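Chitin binding protein (Streptomyces lividans, PDB 5FTZ) is a copper-binding AA10 lytic polysaccharide monooxygenase that probably cleaves chitin chains oxidatively. Local coordinates at residues 11-16 against 69-74; 94-99 against 133-138; 124-127 against 131-134. All blocks are in the same frame, centred on the assembly; numbering follows the deposited sequence.

Contact 1: residues 11-16 against 69-74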
# COMPACT_ATOMS: atom_id res chain seq x y z
N GLN A 11 16.71 -17.37 -16.13
CA GLN A 11 16.83 -18.04 -14.85
C GLN A 11 16.12 -19.38 -14.85
O GLN A 11 16.59 -20.33 -14.19
CB GLN A 11 16.36 -17.13 -13.70
CG GLN A 11 14.98 -16.48 -13.82
CD GLN A 11 15.05 -15.09 -14.34
OE1 GLN A 11 15.53 -14.86 -15.44
NE2 GLN A 11 14.58 -14.14 -13.57
N LYS A 12 15.01 -19.48 -15.55
CA LYS A 12 14.28 -20.74 -15.57
C LYS A 12 14.94 -21.76 -16.48
O LYS A 12 14.95 -22.96 -16.12
CB LYS A 12 12.83 -20.49 -15.97
CG LYS A 12 11.92 -21.71 -15.95
CD LYS A 12 11.91 -22.42 -14.60
CE LYS A 12 10.78 -23.44 -14.56
NZ LYS A 12 10.72 -24.01 -13.21
N VAL A 13 15.52 -21.37 -17.61
CA VAL A 13 16.25 -22.34 -18.40
C VAL A 13 17.48 -22.84 -17.67
O VAL A 13 17.86 -24.01 -17.84
CB VAL A 13 16.62 -21.91 -19.83
CG1 VAL A 13 15.35 -21.57 -20.62
CG2 VAL A 13 17.59 -20.83 -19.93
N CYS A 14 18.06 -22.03 -16.80
CA CYS A 14 19.15 -22.50 -15.93
C CYS A 14 18.60 -23.51 -14.89
O CYS A 14 19.13 -24.64 -14.76
CB CYS A 14 19.81 -21.28 -15.29
SG CYS A 14 20.83 -20.28 -16.37
N GLN A 15 17.48 -23.25 -14.29
CA GLN A 15 16.94 -24.16 -13.27
C GLN A 15 16.45 -25.47 -13.89
O GLN A 15 16.61 -26.55 -13.26
CB GLN A 15 15.87 -23.50 -12.45
CG GLN A 15 15.29 -24.36 -11.33
CD GLN A 15 14.16 -25.21 -11.83
OE1 GLN A 15 13.47 -24.92 -12.82
NE2 GLN A 15 13.93 -26.31 -11.11
N ASN A 16 15.90 -25.44 -15.09
CA ASN A 16 15.14 -26.57 -15.59
C ASN A 16 16.00 -27.61 -16.30
O ASN A 16 15.45 -28.60 -16.77
CB ASN A 16 13.89 -26.12 -16.33
CG ASN A 16 14.15 -25.66 -17.69
OD1 ASN A 16 15.27 -25.79 -18.21
ND2 ASN A 16 13.09 -25.04 -18.31
N ALA A 69 24.90 -20.21 -28.06
CA ALA A 69 23.76 -19.32 -27.96
C ALA A 69 22.74 -19.76 -26.90
O ALA A 69 22.53 -20.93 -26.63
CB ALA A 69 23.04 -19.25 -29.30
N TRP A 70 22.13 -18.80 -26.23
CA TRP A 70 21.01 -19.12 -25.38
C TRP A 70 19.93 -19.77 -26.18
O TRP A 70 19.72 -19.43 -27.32
CB TRP A 70 20.42 -17.88 -24.71
CG TRP A 70 21.28 -17.21 -23.67
CD1 TRP A 70 22.04 -16.09 -23.84
CD2 TRP A 70 21.41 -17.60 -22.30
NE1 TRP A 70 22.65 -15.79 -22.68
CE2 TRP A 70 22.30 -16.70 -21.71
CE3 TRP A 70 20.86 -18.62 -21.52
CZ2 TRP A 70 22.63 -16.77 -20.36
CZ3 TRP A 70 21.22 -18.67 -20.17
CH2 TRP A 70 22.07 -17.77 -19.63
N PRO A 71 19.23 -20.75 -25.59
CA PRO A 71 18.03 -21.27 -26.29
C PRO A 71 16.98 -20.22 -26.40
O PRO A 71 16.86 -19.36 -25.51
CB PRO A 71 17.54 -22.41 -25.41
CG PRO A 71 18.10 -22.18 -24.10
CD PRO A 71 19.37 -21.36 -24.27
N THR A 72 16.16 -20.29 -27.44
CA THR A 72 15.14 -19.25 -27.65
C THR A 72 13.75 -19.86 -27.81
O THR A 72 13.61 -21.01 -28.24
CB THR A 72 15.38 -18.43 -28.92
OG1 THR A 72 15.19 -19.25 -30.08
CG2 THR A 72 16.74 -17.82 -29.03
N THR A 73 12.73 -19.06 -27.51
CA THR A 73 11.35 -19.37 -27.77
C THR A 73 11.00 -18.69 -29.10
O THR A 73 11.17 -17.47 -29.26
CB THR A 73 10.46 -18.86 -26.67
OG1 THR A 73 10.82 -19.46 -25.41
CG2 THR A 73 8.97 -19.14 -26.92
N ARG A 74 10.48 -19.44 -30.06
CA ARG A 74 9.98 -18.89 -31.31
C ARG A 74 8.66 -18.21 -31.11
O ARG A 74 7.76 -18.76 -30.46
CB ARG A 74 9.81 -20.02 -32.33
CG ARG A 74 11.13 -20.30 -33.05
CD ARG A 74 11.26 -19.50 -34.37
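W70 points its indole at the helix 10-15, where the far rim of its benzene ring meets V13 and C14. From CB outward, the side chain starts at a distance, with W70 CB 6.3 Å from V13 CG2. CG then lies beside the backbone N and anti to the carbonyl carbon (chi1 -68°), a turn that carries the ring back toward the helix. In the five-membered ring, NE1 donates a hydrogen bond to the carbonyl O of S61, which satisfies the one polar atom of the indole and helps to fix the ring's rotation. The contact forms at the outermost edge. W70 CZ3 lies 4.2 Å from V13 CG2, which approaches obliquely, and 4.1 Å from C14 SG. The sulfur sits almost in the ring plane, 88° off its normal and 5.3 Å from the centroid of the six-membered ring, so this is an edge-on sulfur-aromatic contact. Next door, P71 sets CG 4.4 Å from V13 CG2, so the valine's branch touches two neighbouring residues of the loop. A branched aliphatic side chain suits this position because it reaches both without a polar group to bury. C14 is tied by its disulfide to C22, and R10 adds a cation-pi interaction with the indole. The contact thus packs the helix against the loop leading into strand 73-74. With no hydrogen bond crossing it, cohesion probably comes from burial of apolar surface and dispersion, helped perhaps by weak attraction between sulfur and the ring's polarised C-H edge, while the disulfide and the indole N-H bond hold the partners in place.

Contact 2: residues 94-99 against 133-138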
# COMPACT_ATOMS: atom_id res chain seq x y z
N THR A 94 2.56 -3.55 -7.91
CA THR A 94 2.30 -2.30 -8.57
C THR A 94 2.01 -2.57 -10.04
O THR A 94 0.92 -2.23 -10.51
CB THR A 94 3.48 -1.34 -8.45
OG1 THR A 94 3.66 -1.06 -7.06
CG2 THR A 94 3.27 -0.03 -9.19
N ASP A 95 2.92 -3.19 -10.80
CA ASP A 95 2.67 -3.45 -12.21
C ASP A 95 3.63 -4.51 -12.77
O ASP A 95 4.57 -4.97 -12.10
CB ASP A 95 2.72 -2.17 -13.05
CG ASP A 95 4.07 -1.63 -13.25
OD1 ASP A 95 5.03 -2.08 -12.68
OD2 ASP A 95 4.17 -0.67 -14.07
N PHE A 96 3.28 -4.92 -13.97
CA PHE A 96 4.14 -5.74 -14.85
C PHE A 96 4.43 -4.97 -16.10
O PHE A 96 3.46 -4.42 -16.68
CB PHE A 96 3.47 -7.08 -15.21
CG PHE A 96 3.17 -7.96 -14.02
CD1 PHE A 96 4.12 -8.86 -13.52
CD2 PHE A 96 1.98 -7.86 -13.34
CE1 PHE A 96 3.86 -9.66 -12.41
CE2 PHE A 96 1.71 -8.65 -12.26
CZ PHE A 96 2.65 -9.54 -11.78
N LYS A 97 5.66 -4.93 -16.55
CA LYS A 97 6.01 -4.24 -17.80
C LYS A 97 6.88 -5.16 -18.61
O LYS A 97 7.74 -5.87 -18.03
CB LYS A 97 6.76 -2.95 -17.58
CG LYS A 97 5.94 -1.89 -16.88
CD LYS A 97 6.76 -0.67 -16.61
CE LYS A 97 5.87 0.50 -16.22
NZ LYS A 97 6.49 1.19 -15.10
N TYR A 98 6.71 -5.15 -19.91
CA TYR A 98 7.45 -6.01 -20.81
C TYR A 98 8.07 -5.18 -21.90
O TYR A 98 7.39 -4.36 -22.52
CB TYR A 98 6.53 -7.07 -21.42
CG TYR A 98 5.88 -7.95 -20.44
CD1 TYR A 98 4.66 -7.57 -19.83
CD2 TYR A 98 6.42 -9.18 -20.06
CE1 TYR A 98 4.04 -8.37 -18.88
CE2 TYR A 98 5.81 -10.00 -19.12
CZ TYR A 98 4.62 -9.62 -18.55
OH TYR A 98 4.00 -10.42 -17.62
N TYR A 99 9.37 -5.35 -22.13
CA TYR A 99 10.19 -4.55 -23.04
C TYR A 99 10.80 -5.50 -24.05
O TYR A 99 11.02 -6.67 -23.75
CB TYR A 99 11.35 -3.85 -22.33
CG TYR A 99 10.97 -2.95 -21.16
CD1 TYR A 99 10.70 -3.45 -19.93
CD2 TYR A 99 10.84 -1.60 -21.34
CE1 TYR A 99 10.38 -2.62 -18.88
CE2 TYR A 99 10.52 -0.75 -20.25
CZ TYR A 99 10.29 -1.28 -19.06
OH TYR A 99 9.95 -0.54 -17.92
N ALA A 133 -0.67 -17.59 -7.70
CA ALA A 133 0.65 -18.22 -7.80
C ALA A 133 1.13 -18.46 -9.21
O ALA A 133 2.36 -18.50 -9.45
CB ALA A 133 0.62 -19.53 -7.04
N THR A 134 0.24 -18.60 -10.16
CA THR A 134 0.57 -18.66 -11.59
C THR A 134 -0.31 -17.61 -12.24
O THR A 134 -1.54 -17.73 -12.18
CB THR A 134 0.26 -20.02 -12.27
OG1 THR A 134 0.95 -21.09 -11.60
CG2 THR A 134 0.68 -20.01 -13.72
N LEU A 135 0.30 -16.59 -12.82
CA LEU A 135 -0.41 -15.49 -13.48
C LEU A 135 -0.17 -15.55 -14.93
O LEU A 135 1.01 -15.44 -15.37
CB LEU A 135 0.04 -14.13 -12.96
CG LEU A 135 -0.62 -12.92 -13.63
CD1 LEU A 135 -2.13 -12.83 -13.47
CD2 LEU A 135 0.01 -11.68 -13.05
N SER A 136 -1.24 -15.61 -15.72
CA SER A 136 -1.18 -15.63 -17.16
C SER A 136 -1.97 -14.43 -17.65
O SER A 136 -3.12 -14.22 -17.22
CB SER A 136 -1.84 -16.88 -17.71
OG SER A 136 -1.09 -18.04 -17.44
N HIS A 137 -1.39 -13.62 -18.51
CA HIS A 137 -2.11 -12.50 -19.11
C HIS A 137 -1.68 -12.27 -20.54
O HIS A 137 -0.54 -12.54 -20.92
CB HIS A 137 -2.13 -11.27 -18.27
CG HIS A 137 -0.79 -10.81 -17.75
ND1 HIS A 137 -0.69 -10.17 -16.55
CD2 HIS A 137 0.47 -10.91 -18.21
CE1 HIS A 137 0.58 -9.84 -16.31
NE2 HIS A 137 1.31 -10.32 -17.28
N SER A 138 -2.62 -11.79 -21.34
CA SER A 138 -2.43 -11.68 -22.79
C SER A 138 -1.94 -10.31 -23.18
O SER A 138 -2.58 -9.29 -22.82
CB SER A 138 -3.75 -11.91 -23.51
OG SER A 138 -4.27 -13.19 -23.21
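F96 and Y98, two residues apart on one strand, send their rings from the same face toward L135 and H137 of strand 134-138. In both aromatic residues CG lies anti to the carbonyl carbon (chi1 about -60°), which carries both rings to H137. H137 has the less common conformation, with CG between the backbone N and the carbonyl carbon (chi1 51°), and this brings its imidazole up to both of them. H137 NE2 and Y98 OH form a hydrogen bond of 2.7 Å; the hydroxyl lies near the imidazole plane, and either atom could be the donor. W85 NE1 is also hydrogen-bonded to this hydroxyl, so the buried phenol oxygen is gripped twice. Next to NE2 on the imidazole edge, H137 CE1 lies 3.8 Å from F96 CD2. The F96 and H137 rings form a T-shaped pair, planes at 73°, in which the histidine supplies the edge and the phenylalanine the face. Histidine fits here because one flat group can offer an edge to a hydrocarbon ring and a nitrogen to a hydroxyl. L135 meets F96 from the opposite direction: L135 CD2, 3.6 Å from both F96 CE2 and CZ, is a methyl that approaches this side of the ring obliquely. F122 adds a further edge-to-face partner for H137, and W155 stacks on F96. The axes of segments 95-99 and 134-138 come no closer than 11.2 Å, too far for backbone pairing. Aromatic packing of this kind between the two sheets is part of the interior of the immunoglobulin-like beta-sandwich of lytic polysaccharide monooxygenases.

Contact 3: residues 124-127 against 131-134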
# COMPACT_ATOMS: atom_id res chain seq x y z
N VAL A 124 0.85 -3.94 -17.50
CA VAL A 124 -0.34 -4.32 -16.70
C VAL A 124 -0.28 -3.61 -15.36
O VAL A 124 0.44 -4.06 -14.45
CB VAL A 124 -0.42 -5.82 -16.55
CG1 VAL A 124 -1.67 -6.24 -15.84
CG2 VAL A 124 -0.41 -6.48 -17.93
N PRO A 125 -1.02 -2.48 -15.21
CA PRO A 125 -1.14 -1.87 -13.89
C PRO A 125 -1.90 -2.88 -13.02
O PRO A 125 -2.93 -3.45 -13.47
CB PRO A 125 -1.95 -0.61 -14.16
CG PRO A 125 -1.86 -0.37 -15.64
CD PRO A 125 -1.78 -1.74 -16.24
N TYR A 126 -1.44 -3.13 -11.77
CA TYR A 126 -2.05 -4.19 -10.96
C TYR A 126 -2.69 -3.71 -9.66
O TYR A 126 -3.28 -4.50 -8.93
CB TYR A 126 -1.01 -5.27 -10.65
CG TYR A 126 -1.53 -6.68 -10.61
CD1 TYR A 126 -1.92 -7.33 -11.76
CD2 TYR A 126 -1.72 -7.34 -9.40
CE1 TYR A 126 -2.41 -8.62 -11.73
CE2 TYR A 126 -2.23 -8.62 -9.36
CZ TYR A 126 -2.60 -9.24 -10.54
OH TYR A 126 -3.13 -10.54 -10.50
N GLY A 127 -2.64 -2.43 -9.37
CA GLY A 127 -3.47 -1.85 -8.32
C GLY A 127 -3.12 -2.27 -6.91
O GLY A 127 -3.99 -2.17 -6.03
N PRO A 131 -1.02 -11.21 -6.93
CA PRO A 131 -1.31 -12.10 -8.02
C PRO A 131 -1.61 -13.52 -7.53
O PRO A 131 -1.16 -13.86 -6.45
CB PRO A 131 -0.02 -12.10 -8.85
CG PRO A 131 1.05 -11.85 -7.82
CD PRO A 131 0.43 -10.88 -6.86
N PRO A 132 -2.27 -14.32 -8.38
CA PRO A 132 -2.32 -15.79 -8.12
C PRO A 132 -0.90 -16.38 -8.22
O PRO A 132 -0.02 -15.73 -8.80
CB PRO A 132 -3.18 -16.27 -9.26
CG PRO A 132 -2.93 -15.26 -10.40
CD PRO A 132 -2.78 -13.94 -9.70
N ALA A 133 -0.67 -17.59 -7.70
CA ALA A 133 0.65 -18.22 -7.80
C ALA A 133 1.13 -18.46 -9.21
O ALA A 133 2.36 -18.50 -9.45
CB ALA A 133 0.62 -19.53 -7.04
N THR A 134 0.24 -18.60 -10.16
CA THR A 134 0.57 -18.66 -11.59
C THR A 134 -0.31 -17.61 -12.24
O THR A 134 -1.54 -17.73 -12.18
CB THR A 134 0.26 -20.02 -12.27
OG1 THR A 134 0.95 -21.09 -11.60
CG2 THR A 134 0.68 -20.01 -13.72
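Y126 reaches with its phenol end across to the P131-P132 peptide, and its hydroxyl settles beside the link between the two prolines. Y126 OH is 3.4 Å from P131 CA and 3.5 Å from P132 CD. In the trans peptide found here, these two carbons lie on the same side of the bond, so the oxygen can approach both at once. Both carbons adjoin the peptide group, and their hydrogens may be slightly polarised, which would make them tolerable neighbours for an oxygen that makes no hydrogen bond across this contact. The ring is turned so that its CE2 side is nearer P131 than its CE1 side, with P131 N approaching obliquely. Y126 CE2 is 3.8 Å from P131 N and 4.2 Å from P131 CB. Against P132 the tyrosine side chain and the pyrrolidine cross obliquely, and only the CD corner of the second proline takes part. The residues lie in the connection that leaves strand 122-125 in one sheet of the beta-sandwich and enters strand 134-140 in the other. The proline pair suits this place: each ring restrains the backbone and offers compact hydrocarbon, and neither nitrogen carries a hydrogen that would need an acceptor. A tyrosine is long enough to reach P131, with Y126 CA 8.5 Å from P131 CA. The chi1 of Y126, -144°, departs well from a staggered value, yet directs the ring toward the prolines and lets it also touch L135 and T93. The carbonyl O of P131 accepts a hydrogen bond from R90 NE, and its side chain lies about 10 Å from a bound copper(II) ion.

In the fold
From the N terminus, the chain leaves strand 2-6, forms the helix of contact 1 and closes a loop of 52 intervening residues, almost all irregular, when 69-74 packs against it just before strand 80-87. Contact 1 thereby joins helix 10-15 to the loop entering strand 73-74, which pairs with strand 162-171 of the mixed sheet, and is complete before the others begin. Contact 2 then joins 94-99 to 133-138, tying the six-stranded sheet to the three-stranded one. Contact 3 closes a much shorter turn within that span, and both finish in the region that enters strand 134-140, sharing A133 and T134. A probable hydrogen bond between F96 O and V124 N directly links contacts 2 and 3.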